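Local coordinates for LRR receptor-like serine/threonine-protein kinase RGI3 (Arabidopsis thaliana, PDB 5HZ0) that acts as a root receptor for RGF peptide hormones, using this extracellular leucine-rich-repeat domain to bind them and then pairing with SERK co-receptors, at residues S38-T43 / E62-D67; W152-C157 / K173-I178; T398-L403 / G419-L424. The protein carries 5 engineered substitutions. One frame throughout, in Å; residues are numbered along the deposited sequence.

Contact 1. Residues S38-T43 / E62-D67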
ATOM      1  N   SER A  38      -6.569 -38.192  39.052  1.00 55.81           N
ATOM      2  CA  SER A  38      -5.900 -37.153  39.837  1.00 51.11           C
ATOM      3  C   SER A  38      -5.139 -36.098  39.012  1.00 48.83           C
ATOM      4  O   SER A  38      -4.506 -35.213  39.581  1.00 51.44           O
ATOM      5  CB  SER A  38      -4.964 -37.780  40.874  1.00 54.26           C
ATOM      6  OG  SER A  38      -3.942 -38.518  40.234  1.00 57.84           O
ATOM      7  N   LEU A  39      -5.194 -36.197  37.686  1.00 47.61           N
ATOM      8  CA  LEU A  39      -4.462 -35.291  36.790  1.00 42.99           C
ATOM      9  C   LEU A  39      -4.898 -33.826  36.926  1.00 37.68           C
ATOM     10  O   LEU A  39      -6.079 -33.504  36.770  1.00 29.72           O
ATOM     11  CB  LEU A  39      -4.652 -35.745  35.338  1.00 45.45           C
ATOM     12  CG  LEU A  39      -3.992 -34.971  34.195  1.00 48.10           C
ATOM     13  CD1 LEU A  39      -2.506 -35.236  34.149  1.00 48.66           C
ATOM     14  CD2 LEU A  39      -4.628 -35.350  32.867  1.00 50.40           C
ATOM     15  N   THR A  40      -3.941 -32.951  37.235  1.00 41.96           N
ATOM     16  CA  THR A  40      -4.223 -31.523  37.383  1.00 42.99           C
ATOM     17  C   THR A  40      -4.000 -30.652  36.129  1.00 42.08           C
ATOM     18  O   THR A  40      -4.577 -29.565  35.999  1.00 36.36           O
ATOM     19  CB  THR A  40      -3.396 -30.944  38.570  1.00 33.61           C
ATOM     20  OG1 THR A  40      -4.244 -30.148  39.405  1.00 38.86           O
ATOM     21  CG2 THR A  40      -2.211 -30.103  38.079  1.00 31.35           C
ATOM     22  N   SER A  41      -3.184 -31.142  35.198  1.00 41.72           N
ATOM     23  CA  SER A  41      -2.755 -30.331  34.060  1.00 35.06           C
ATOM     24  C   SER A  41      -2.595 -31.173  32.797  1.00 36.48           C
ATOM     25  O   SER A  41      -1.891 -32.175  32.812  1.00 40.31           O
ATOM     26  CB  SER A  41      -1.454 -29.603  34.414  1.00 26.21           C
ATOM     27  OG  SER A  41      -0.900 -28.933  33.300  1.00 26.25           O
ATOM     28  N   LEU A  42      -3.237 -30.772  31.704  1.00 36.38           N
ATOM     29  CA  LEU A  42      -3.175 -31.560  30.473  1.00 35.38           C
ATOM     30  C   LEU A  42      -2.819 -30.728  29.241  1.00 34.53           C
ATOM     31  O   LEU A  42      -3.613 -29.898  28.789  1.00 27.49           O
ATOM     32  CB  LEU A  42      -4.495 -32.297  30.241  1.00 33.30           C
ATOM     33  CG  LEU A  42      -4.541 -33.135  28.959  1.00 39.61           C
ATOM     34  CD1 LEU A  42      -3.380 -34.116  28.928  1.00 39.40           C
ATOM     35  CD2 LEU A  42      -5.879 -33.863  28.803  1.00 29.47           C
ATOM     36  N   THR A  43      -1.629 -30.971  28.696  1.00 36.64           N
ATOM     37  CA  THR A  43      -1.191 -30.277  27.499  1.00 37.70           C
ATOM     38  C   THR A  43      -0.889 -31.276  26.405  1.00 38.91           C
ATOM     39  O   THR A  43       0.125 -31.975  26.450  1.00 40.38           O
ATOM     40  CB  THR A  43       0.106 -29.498  27.759  1.00 40.23           C
ATOM     41  OG1 THR A  43       0.026 -28.833  29.023  1.00 44.72           O
ATOM     42  CG2 THR A  43       0.357 -28.480  26.663  1.00 23.51           C
ATOM     43  N   GLU A  62      -9.997 -32.484  38.697  1.00 45.74           N
ATOM     44  CA  GLU A  62      -8.919 -31.679  39.261  1.00 39.13           C
ATOM     45  C   GLU A  62      -8.177 -30.874  38.209  1.00 33.34           C
ATOM     46  O   GLU A  62      -7.204 -30.184  38.515  1.00 37.95           O
ATOM     47  CB  GLU A  62      -7.938 -32.560  40.044  1.00 41.54           C
ATOM     48  CG  GLU A  62      -8.152 -32.510  41.549  1.00 40.88           C
ATOM     49  CD  GLU A  62      -9.599 -32.767  41.936  1.00 39.44           C
ATOM     50  OE1 GLU A  62     -10.146 -33.817  41.534  1.00 35.76           O
ATOM     51  OE2 GLU A  62     -10.190 -31.917  42.638  1.00 39.54           O
ATOM     52  N   LEU A  63      -8.628 -30.966  36.968  1.00 32.27           N
ATOM     53  CA  LEU A  63      -8.027 -30.190  35.892  1.00 33.46           C
ATOM     54  C   LEU A  63      -8.008 -28.680  36.170  1.00 33.15           C
ATOM     55  O   LEU A  63      -8.995 -28.083  36.606  1.00 27.43           O
ATOM     56  CB  LEU A  63      -8.716 -30.482  34.566  1.00 35.63           C
ATOM     57  CG  LEU A  63      -7.747 -30.726  33.415  1.00 40.36           C
ATOM     58  CD1 LEU A  63      -6.639 -31.675  33.847  1.00 27.52           C
ATOM     59  CD2 LEU A  63      -8.510 -31.285  32.218  1.00 41.04           C
ATOM     60  N   GLU A  64      -6.858 -28.088  35.890  1.00 24.10           N
ATOM     61  CA  GLU A  64      -6.566 -26.699  36.178  1.00 26.58           C
ATOM     62  C   GLU A  64      -6.101 -26.049  34.889  1.00 22.01           C
ATOM     63  O   GLU A  64      -6.531 -24.949  34.550  1.00 26.55           O
ATOM     64  CB  GLU A  64      -5.539 -26.551  37.315  1.00 31.64           C
ATOM     65  CG  GLU A  64      -6.159 -26.674  38.706  1.00 37.73           C
ATOM     66  CD  GLU A  64      -5.145 -26.881  39.827  1.00 42.87           C
ATOM     67  OE1 GLU A  64      -4.021 -26.323  39.763  1.00 42.98           O
ATOM     68  OE2 GLU A  64      -5.491 -27.608  40.784  1.00 41.22           O
ATOM     69  N   LEU A  65      -5.111 -26.666  34.251  1.00 22.43           N
ATOM     70  CA  LEU A  65      -4.761 -26.305  32.885  1.00 25.58           C
ATOM     71  C   LEU A  65      -5.262 -27.353  31.880  1.00 28.97           C
ATOM     72  O   LEU A  65      -5.090 -28.551  32.082  1.00 36.17           O
ATOM     73  CB  LEU A  65      -3.249 -26.115  32.742  1.00 27.65           C
ATOM     74  CG  LEU A  65      -2.749 -25.516  31.418  1.00 32.73           C
ATOM     75  CD1 LEU A  65      -1.545 -24.604  31.649  1.00 34.26           C
ATOM     76  CD2 LEU A  65      -2.398 -26.604  30.398  1.00 33.25           C
ATOM     77  N   LEU A  66      -5.894 -26.890  30.806  1.00 24.63           N
ATOM     78  CA  LEU A  66      -6.133 -27.723  29.629  1.00 23.39           C
ATOM     79  C   LEU A  66      -5.664 -26.941  28.405  1.00 29.31           C
ATOM     80  O   LEU A  66      -6.223 -25.897  28.088  1.00 21.65           O
ATOM     81  CB  LEU A  66      -7.623 -28.078  29.503  1.00 23.92           C
ATOM     82  CG  LEU A  66      -8.092 -28.929  28.306  1.00 24.77           C
ATOM     83  CD1 LEU A  66      -7.548 -30.362  28.363  1.00 26.10           C
ATOM     84  CD2 LEU A  66      -9.621 -28.951  28.194  1.00 25.01           C
ATOM     85  N   ASP A  67      -4.615 -27.410  27.739  1.00 22.87           N
ATOM     86  CA  ASP A  67      -4.190 -26.772  26.499  1.00 28.79           C
ATOM     87  C   ASP A  67      -4.204 -27.774  25.352  1.00 35.36           C
ATOM     88  O   ASP A  67      -3.363 -28.672  25.278  1.00 40.04           O
ATOM     89  CB  ASP A  67      -2.804 -26.144  26.649  1.00 21.50           C
ATOM     90  CG  ASP A  67      -2.238 -25.645  25.330  1.00 41.71           C
ATOM     91  OD1 ASP A  67      -3.017 -25.237  24.453  1.00 46.75           O
ATOM     92  OD2 ASP A  67      -1.005 -25.656  25.162  1.00 42.12           O
TER
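Thr40 meets Glu64 where two neighbouring turns of the leucine-rich-repeat solenoid begin to run alongside each other, just ahead of their parallel strands 41-43 and 65-67. Take the Glu64 side chain from its root: CB rests 3.4 Å from Thr40 O, CG passes the threonine hydroxyl, and the carboxylate brings OE2 to 3.1 Å from Thr40 OG1. With CG anti to its own carbonyl carbon (chi1 -82°) and the chain extended beyond, the acid reaches back over the threonine. Cut back to an alanine, this position would probably leave Thr40 OG1 without the carboxylate beside it and open a gap along the edge of the turn. In the backbone, Thr40 O accepts the Glu64 N-H at 2.7 Å. The strands then settle into parallel pairing: Leu42 N donates to Leu65 O, and Leu42 O receives Asp67 N. Inside, Leu42 and Leu66 run abreast into the core, Leu42 CD2 to Leu66 CD1 3.9 Å. Strand 14-20 flanks the pair beyond Leu42 and strand 89-91 beyond Leu66. On the other side of the strands, Thr43 CG2 sits 3.5 Å from Asp67 OD2, while Asp67 OD1 is hydrogen-bonded to Ser69 OG.

Contact 2. Residues W152-C157 / K173-I178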
ATOM      1  N   TRP A 152     -23.206  -6.825  27.408  1.00 20.77           N
ATOM      2  CA  TRP A 152     -23.131  -5.882  28.503  1.00 16.82           C
ATOM      3  C   TRP A 152     -22.375  -6.478  29.703  1.00 21.62           C
ATOM      4  O   TRP A 152     -21.536  -5.816  30.355  1.00 23.08           O
ATOM      5  CB  TRP A 152     -24.562  -5.514  28.889  1.00 16.17           C
ATOM      6  CG  TRP A 152     -24.639  -4.516  29.948  1.00 25.12           C
ATOM      7  CD1 TRP A 152     -24.823  -4.748  31.278  1.00 31.61           C
ATOM      8  CD2 TRP A 152     -24.529  -3.101  29.793  1.00 29.34           C
ATOM      9  NE1 TRP A 152     -24.830  -3.558  31.965  1.00 36.35           N
ATOM     10  CE2 TRP A 152     -24.654  -2.529  31.072  1.00 32.62           C
ATOM     11  CE3 TRP A 152     -24.331  -2.256  28.697  1.00 27.37           C
ATOM     12  CZ2 TRP A 152     -24.591  -1.156  31.285  1.00 28.31           C
ATOM     13  CZ3 TRP A 152     -24.263  -0.894  28.913  1.00 20.60           C
ATOM     14  CH2 TRP A 152     -24.395  -0.359  30.194  1.00 20.73           C
ATOM     15  N   GLU A 153     -22.628  -7.758  29.955  1.00 18.70           N
ATOM     16  CA  GLU A 153     -22.066  -8.438  31.123  1.00 16.59           C
ATOM     17  C   GLU A 153     -20.535  -8.464  31.146  1.00 20.50           C
ATOM     18  O   GLU A 153     -19.931  -8.822  32.157  1.00 21.77           O
ATOM     19  CB  GLU A 153     -22.622  -9.850  31.225  1.00 17.13           C
ATOM     20  CG  GLU A 153     -24.093  -9.905  31.648  1.00 23.96           C
ATOM     21  CD  GLU A 153     -25.083  -9.548  30.537  1.00 24.90           C
ATOM     22  OE1 GLU A 153     -24.674  -9.348  29.367  1.00 17.13           O
ATOM     23  OE2 GLU A 153     -26.284  -9.476  30.849  1.00 25.74           O
ATOM     24  N   ILE A 154     -19.905  -8.085  30.039  1.00 25.32           N
ATOM     25  CA  ILE A 154     -18.453  -8.029  29.992  1.00 25.74           C
ATOM     26  C   ILE A 154     -17.913  -7.080  31.054  1.00 26.14           C
ATOM     27  O   ILE A 154     -16.772  -7.221  31.484  1.00 23.95           O
ATOM     28  CB  ILE A 154     -17.915  -7.594  28.616  1.00 23.63           C
ATOM     29  CG1 ILE A 154     -16.462  -8.046  28.460  1.00 17.41           C
ATOM     30  CG2 ILE A 154     -18.021  -6.084  28.443  1.00 21.16           C
ATOM     31  CD1 ILE A 154     -16.295  -9.524  28.524  1.00 12.69           C
ATOM     32  N   GLY A 155     -18.739  -6.134  31.495  1.00 25.52           N
ATOM     33  CA  GLY A 155     -18.277  -5.174  32.480  1.00  8.01           C
ATOM     34  C   GLY A 155     -18.085  -5.808  33.843  1.00 20.55           C
ATOM     35  O   GLY A 155     -17.543  -5.201  34.771  1.00 18.80           O
ATOM     36  N   ASN A 156     -18.537  -7.045  33.976  1.00 20.82           N
ATOM     37  CA  ASN A 156     -18.464  -7.720  35.257  1.00 17.07           C
ATOM     38  C   ASN A 156     -17.198  -8.526  35.413  1.00 19.21           C
ATOM     39  O   ASN A 156     -16.922  -9.061  36.490  1.00 23.21           O
ATOM     40  CB  ASN A 156     -19.694  -8.592  35.481  1.00 19.77           C
ATOM     41  CG  ASN A 156     -20.934  -7.769  35.724  1.00 25.14           C
ATOM     42  OD1 ASN A 156     -20.886  -6.780  36.454  1.00 27.71           O
ATOM     43  ND2 ASN A 156     -22.043  -8.147  35.092  1.00 24.64           N
ATOM     44  N   CYS A 157     -16.380  -8.582  34.372  1.00 19.30           N
ATOM     45  CA  CYS A 157     -15.144  -9.301  34.561  1.00 22.76           C
ATOM     46  C   CYS A 157     -14.155  -8.270  35.072  1.00 17.22           C
ATOM     47  O   CYS A 157     -13.412  -7.668  34.307  1.00 11.05           O
ATOM     48  CB  CYS A 157     -14.687  -9.849  33.207  1.00 10.35           C
ATOM     49  SG  CYS A 157     -15.870 -11.003  32.487  1.00 17.56           S
ATOM     50  N   LYS A 173     -22.530  -1.232  18.906  1.00  9.82           N
ATOM     51  CA  LYS A 173     -21.675  -0.349  19.690  1.00 15.49           C
ATOM     52  C   LYS A 173     -21.089  -1.085  20.902  1.00 19.55           C
ATOM     53  O   LYS A 173     -21.742  -1.948  21.491  1.00 28.30           O
ATOM     54  CB  LYS A 173     -22.454   0.894  20.136  1.00 15.98           C
ATOM     55  CG  LYS A 173     -23.627   0.596  21.051  1.00 22.97           C
ATOM     56  CD  LYS A 173     -24.286   1.873  21.547  1.00 28.41           C
ATOM     57  CE  LYS A 173     -25.578   2.134  20.822  1.00 35.09           C
ATOM     58  NZ  LYS A 173     -25.350   2.344  19.370  1.00 39.51           N
ATOM     59  N   LEU A 174     -19.852  -0.765  21.261  1.00 11.78           N
ATOM     60  CA  LEU A 174     -19.269  -1.317  22.472  1.00  8.35           C
ATOM     61  C   LEU A 174     -20.077  -0.788  23.630  1.00  8.06           C
ATOM     62  O   LEU A 174     -20.357   0.402  23.689  1.00  8.14           O
ATOM     63  CB  LEU A 174     -17.818  -0.874  22.626  1.00 10.94           C
ATOM     64  CG  LEU A 174     -16.845  -1.284  21.531  1.00 11.13           C
ATOM     65  CD1 LEU A 174     -15.496  -0.677  21.811  1.00 11.80           C
ATOM     66  CD2 LEU A 174     -16.760  -2.792  21.471  1.00 16.53           C
ATOM     67  N   PRO A 175     -20.452  -1.671  24.563  1.00 13.81           N
ATOM     68  CA  PRO A 175     -21.333  -1.287  25.671  1.00 10.26           C
ATOM     69  C   PRO A 175     -20.650  -0.316  26.629  1.00 18.92           C
ATOM     70  O   PRO A 175     -19.437  -0.374  26.790  1.00 16.50           O
ATOM     71  CB  PRO A 175     -21.588  -2.612  26.385  1.00  9.02           C
ATOM     72  CG  PRO A 175     -20.379  -3.443  26.078  1.00 10.88           C
ATOM     73  CD  PRO A 175     -19.979  -3.062  24.677  1.00  6.82           C
ATOM     74  N   ALA A 176     -21.432   0.550  27.267  1.00 21.24           N
ATOM     75  CA  ALA A 176     -20.924   1.493  28.253  1.00 15.43           C
ATOM     76  C   ALA A 176     -20.304   0.719  29.425  1.00 17.39           C
ATOM     77  O   ALA A 176     -19.453   1.231  30.167  1.00 16.55           O
ATOM     78  CB  ALA A 176     -22.049   2.409  28.720  1.00  4.70           C
ATOM     79  N   SER A 177     -20.717  -0.543  29.531  1.00 16.37           N
ATOM     80  CA  SER A 177     -20.172  -1.521  30.463  1.00 14.20           C
ATOM     81  C   SER A 177     -18.651  -1.535  30.465  1.00 13.41           C
ATOM     82  O   SER A 177     -18.031  -1.801  31.484  1.00 11.62           O
ATOM     83  CB  SER A 177     -20.605  -2.907  29.999  1.00 19.06           C
ATOM     84  OG  SER A 177     -21.730  -3.358  30.703  1.00 29.84           O
ATOM     85  N   ILE A 178     -18.061  -1.287  29.302  1.00 12.09           N
ATOM     86  CA  ILE A 178     -16.623  -1.350  29.141  1.00 10.76           C
ATOM     87  C   ILE A 178     -15.903  -0.455  30.144  1.00 11.45           C
ATOM     88  O   ILE A 178     -14.816  -0.802  30.589  1.00 13.03           O
ATOM     89  CB  ILE A 178     -16.187  -1.069  27.675  1.00 22.04           C
ATOM     90  CG1 ILE A 178     -15.095  -2.051  27.268  1.00 26.98           C
ATOM     91  CG2 ILE A 178     -15.759   0.385  27.461  1.00 14.23           C
ATOM     92  CD1 ILE A 178     -15.572  -3.476  27.246  1.00 33.83           C
TER
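Ser177 slips its hydroxyl beneath the indole of Trp152 and turns it to the backbone of that same residue: OG is modelled as donating to Trp152 O at 2.5 Å, too short to be trusted as a length. That carbonyl also accepts the N-H of Gly155, within the short 3-10 turn 152-156; this is its clear donor, and the serine of the next turn is probably a second.

The aromatic contact comes from the same serine. Ser177 CB stands over the six-membered ring of Trp152, 4.0 Å from its centroid and 15° off the normal, a CH-pi contact to the face. Trp152 CG is anti to the backbone N (chi1 -177°) and the ring is turned roughly crosswise at chi2 -97°, which lays the indole across the start of the following turn.

Apolar contacts fill in around this. Pro175 CB lies 3.6 Å from Trp152 CE3, and Ala176 CB touches Trp152 CH2 at the far end of the ring. Deeper down, Ile154 CG2 meets Ile178 CD1 at 3.8 Å, the two side chains running alongside in the same direction. Each segment holds most of the Pro-x-x-Ile-Gly pattern of plant leucine-rich repeats, and these isoleucines are its equivalent positions in successive repeats. Gly155 brings its CA to 3.5 Å from Ser177 O, a side on which a CB would have pointed at the neighbouring turn.

The chemistry implies that the buried serine hydroxyl is probably satisfied by a main-chain carbonyl, while the indole over it, itself exposed, may partly shield that pairing from water.

Contact 3. Residues T398-L403 / G419-L424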
ATOM      1  N   THR A 398      22.714  10.111  -2.093  1.00 25.36           N
ATOM      2  CA  THR A 398      23.456   8.926  -2.496  1.00 20.59           C
ATOM      3  C   THR A 398      22.533   7.750  -2.711  1.00 13.19           C
ATOM      4  O   THR A 398      22.748   6.944  -3.606  1.00 12.66           O
ATOM      5  CB  THR A 398      24.541   8.563  -1.443  1.00 25.12           C
ATOM      6  OG1 THR A 398      25.328   9.722  -1.165  1.00 27.29           O
ATOM      7  CG2 THR A 398      25.462   7.458  -1.947  1.00  6.01           C
ATOM      8  N   ASN A 399      21.527   7.652  -1.847  1.00 15.15           N
ATOM      9  CA  ASN A 399      20.594   6.533  -1.826  1.00 11.23           C
ATOM     10  C   ASN A 399      19.280   6.778  -2.537  1.00 12.18           C
ATOM     11  O   ASN A 399      18.380   5.944  -2.438  1.00  8.67           O
ATOM     12  CB  ASN A 399      20.308   6.106  -0.379  1.00 13.77           C
ATOM     13  CG  ASN A 399      21.462   5.327   0.244  1.00 17.73           C
ATOM     14  OD1 ASN A 399      22.165   4.582  -0.437  1.00 15.59           O
ATOM     15  ND2 ASN A 399      21.653   5.499   1.544  1.00 21.79           N
ATOM     16  N   LEU A 400      19.138   7.929  -3.197  1.00  9.46           N
ATOM     17  CA  LEU A 400      17.879   8.253  -3.879  1.00 10.64           C
ATOM     18  C   LEU A 400      17.500   7.143  -4.830  1.00  4.32           C
ATOM     19  O   LEU A 400      18.265   6.781  -5.705  1.00  4.69           O
ATOM     20  CB  LEU A 400      18.009   9.547  -4.679  1.00  3.94           C
ATOM     21  CG  LEU A 400      16.715  10.279  -5.006  1.00  7.60           C
ATOM     22  CD1 LEU A 400      15.848  10.472  -3.743  1.00  5.82           C
ATOM     23  CD2 LEU A 400      17.044  11.610  -5.662  1.00  3.53           C
ATOM     24  N   TYR A 401      16.294   6.626  -4.647  1.00 13.79           N
ATOM     25  CA  TYR A 401      15.757   5.521  -5.428  1.00 13.37           C
ATOM     26  C   TYR A 401      14.666   6.018  -6.392  1.00 18.46           C
ATOM     27  O   TYR A 401      14.752   5.834  -7.614  1.00 13.83           O
ATOM     28  CB  TYR A 401      15.185   4.470  -4.484  1.00 10.64           C
ATOM     29  CG  TYR A 401      14.766   3.189  -5.162  1.00 15.11           C
ATOM     30  CD1 TYR A 401      15.697   2.199  -5.434  1.00  5.34           C
ATOM     31  CD2 TYR A 401      13.444   2.964  -5.523  1.00  4.71           C
ATOM     32  CE1 TYR A 401      15.336   1.021  -6.036  1.00  5.73           C
ATOM     33  CE2 TYR A 401      13.068   1.777  -6.131  1.00  5.08           C
ATOM     34  CZ  TYR A 401      14.020   0.814  -6.387  1.00 18.97           C
ATOM     35  OH  TYR A 401      13.678  -0.368  -6.995  1.00 14.68           O
ATOM     36  N   ARG A 402      13.618   6.598  -5.808  1.00 21.26           N
ATOM     37  CA  ARG A 402      12.469   7.125  -6.539  1.00  3.57           C
ATOM     38  C   ARG A 402      12.392   8.647  -6.439  1.00  8.16           C
ATOM     39  O   ARG A 402      12.255   9.214  -5.344  1.00  2.96           O
ATOM     40  CB  ARG A 402      11.194   6.482  -5.995  1.00  6.50           C
ATOM     41  CG  ARG A 402       9.875   7.023  -6.549  1.00  5.26           C
ATOM     42  CD  ARG A 402       8.735   6.173  -6.021  1.00  3.20           C
ATOM     43  NE  ARG A 402       7.482   6.477  -6.680  1.00 19.75           N
ATOM     44  CZ  ARG A 402       7.122   5.967  -7.848  1.00 15.39           C
ATOM     45  NH1 ARG A 402       5.954   6.296  -8.380  1.00 16.11           N
ATOM     46  NH2 ARG A 402       7.934   5.128  -8.477  1.00  9.06           N
ATOM     47  N   LEU A 403      12.485   9.297  -7.594  1.00  3.26           N
ATOM     48  CA  LEU A 403      12.467  10.749  -7.692  1.00  3.01           C
ATOM     49  C   LEU A 403      11.326  11.231  -8.608  1.00 14.29           C
ATOM     50  O   LEU A 403      11.283  10.891  -9.802  1.00 11.75           O
ATOM     51  CB  LEU A 403      13.795  11.253  -8.258  1.00  3.25           C
ATOM     52  CG  LEU A 403      13.874  12.781  -8.363  1.00  3.07           C
ATOM     53  CD1 LEU A 403      13.843  13.430  -6.977  1.00  6.84           C
ATOM     54  CD2 LEU A 403      15.098  13.250  -9.144  1.00  3.37           C
ATOM     55  N   GLY A 419      24.189  11.910 -12.855  1.00 12.68           N
ATOM     56  CA  GLY A 419      24.869  10.693 -13.262  1.00 15.65           C
ATOM     57  C   GLY A 419      25.597  10.033 -12.107  1.00 16.62           C
ATOM     58  O   GLY A 419      26.004   8.873 -12.187  1.00 16.56           O
ATOM     59  N   ASN A 420      25.742  10.779 -11.018  1.00 19.81           N
ATOM     60  CA  ASN A 420      26.420  10.297  -9.827  1.00 22.77           C
ATOM     61  C   ASN A 420      25.588   9.308  -9.005  1.00 21.83           C
ATOM     62  O   ASN A 420      26.125   8.610  -8.138  1.00 25.07           O
ATOM     63  CB  ASN A 420      26.792  11.497  -8.963  1.00 33.06           C
ATOM     64  CG  ASN A 420      27.964  11.226  -8.064  1.00 40.23           C
ATOM     65  OD1 ASN A 420      28.899  10.511  -8.437  1.00 43.50           O
ATOM     66  ND2 ASN A 420      27.924  11.795  -6.863  1.00 36.81           N
ATOM     67  N   LEU A 421      24.285   9.233  -9.280  1.00 17.27           N
ATOM     68  CA  LEU A 421      23.383   8.444  -8.444  1.00 14.61           C
ATOM     69  C   LEU A 421      23.216   7.027  -8.969  1.00 16.86           C
ATOM     70  O   LEU A 421      22.615   6.813 -10.014  1.00 22.46           O
ATOM     71  CB  LEU A 421      22.024   9.123  -8.340  1.00 12.12           C
ATOM     72  CG  LEU A 421      22.005  10.587  -7.913  1.00 10.78           C
ATOM     73  CD1 LEU A 421      20.559  11.053  -7.770  1.00 14.44           C
ATOM     74  CD2 LEU A 421      22.769  10.766  -6.608  1.00  9.93           C
ATOM     75  N   LYS A 422      23.754   6.064  -8.228  1.00 14.02           N
ATOM     76  CA  LYS A 422      23.822   4.679  -8.682  1.00  9.64           C
ATOM     77  C   LYS A 422      22.645   3.809  -8.249  1.00 10.97           C
ATOM     78  O   LYS A 422      22.484   2.694  -8.749  1.00 11.99           O
ATOM     79  CB  LYS A 422      25.141   4.042  -8.213  1.00  7.76           C
ATOM     80  CG  LYS A 422      26.364   4.905  -8.478  1.00  8.02           C
ATOM     81  CD  LYS A 422      26.701   4.987  -9.960  1.00 15.44           C
ATOM     82  CE  LYS A 422      27.558   6.222 -10.265  1.00 16.93           C
ATOM     83  NZ  LYS A 422      28.087   6.256 -11.678  1.00 12.28           N
ATOM     84  N   ASN A 423      21.844   4.285  -7.303  1.00  6.50           N
ATOM     85  CA  ASN A 423      20.648   3.533  -6.918  1.00  9.92           C
ATOM     86  C   ASN A 423      19.334   4.049  -7.533  1.00 13.34           C
ATOM     87  O   ASN A 423      18.286   3.436  -7.345  1.00 13.83           O
ATOM     88  CB  ASN A 423      20.512   3.439  -5.398  1.00  6.06           C
ATOM     89  CG  ASN A 423      21.803   2.990  -4.717  1.00 26.57           C
ATOM     90  OD1 ASN A 423      22.467   3.780  -4.038  1.00 26.91           O
ATOM     91  ND2 ASN A 423      22.155   1.717  -4.882  1.00 22.27           N
ATOM     92  N   LEU A 424      19.399   5.154  -8.279  1.00 13.57           N
ATOM     93  CA  LEU A 424      18.196   5.823  -8.727  1.00 12.32           C
ATOM     94  C   LEU A 424      17.513   4.913  -9.750  1.00 15.67           C
ATOM     95  O   LEU A 424      18.073   4.604 -10.795  1.00 14.81           O
ATOM     96  CB  LEU A 424      18.595   7.147  -9.371  1.00 16.31           C
ATOM     97  CG  LEU A 424      17.550   8.178  -9.796  1.00 17.43           C
ATOM     98  CD1 LEU A 424      16.558   8.467  -8.666  1.00  4.37           C
ATOM     99  CD2 LEU A 424      18.296   9.439 -10.210  1.00  4.82           C
TER
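Leu400 and Leu424 run abreast in one direction, Leu424 CD1 reaching Leu400 CG at 4.1 Å. Each has CG anti to its backbone N (chi1 -158° and -172°), a shared torsion that keeps the two chains abreast and brings that methyl to its partner. The same CD1 of Leu424 also packs on Leu403 CB at 3.9 Å and lies against Tyr401 O, so this one methyl fits among three residues of the opposing segment. Leu421 arrives differently. Its side chain crosses that of Leu400 at a slant, and Leu421 CD1 meets Leu400 CD2 at 4.1 Å.

These leucines belong to the inward-facing layer of the leucine-rich-repeat solenoid: Leu400 and Leu424 hold the same consensus position in successive repeats, and Leu379 of strand 378-380 carries the packing on beyond Leu400 and Leu403. The backbones draw together here as well, with Leu424 CA making a CH...O contact of 3.2 Å to Leu400 O.

Toward the surface the groups are polar or aromatic. Asn423 projects toward segment 398-403 and runs alongside Asn399, both side chains heading the same way. The Tyr401 side chain starts out away from segment 419-424, yet the near side of its ring passes Asn423 O, which approaches Tyr401 CD1 obliquely at 3.4 Å. Its neighbour Arg402, part of the peptide-recognition motif, starts out away from segment 419-424; it makes a cation-pi contact with Phe426, and its NH1 forms a salt bridge to the backbone of the bound RGF peptide.

All three contacts join successive turns of one solenoid, but at widely separated stations along it. Contacts 1 and 2 have centres 31 Å apart on the same side of the chain's centre, with nearest atoms about 17 Å apart; contact 3 lies with its centre 61 Å from that of contact 1 and 55 Å from that of contact 2. Contacts 1 and 3 both involve the run of parallel strands, whereas contact 2 joins loops lying between those strands in the chain. Segment 398-403 of contact 3 carries Arg402, which reaches the bound peptide although it takes no part in the contact itself. The repeats assigned to contact 2 also carry recognition motifs, Arg139 to Gly142 and Met162 to Glu167.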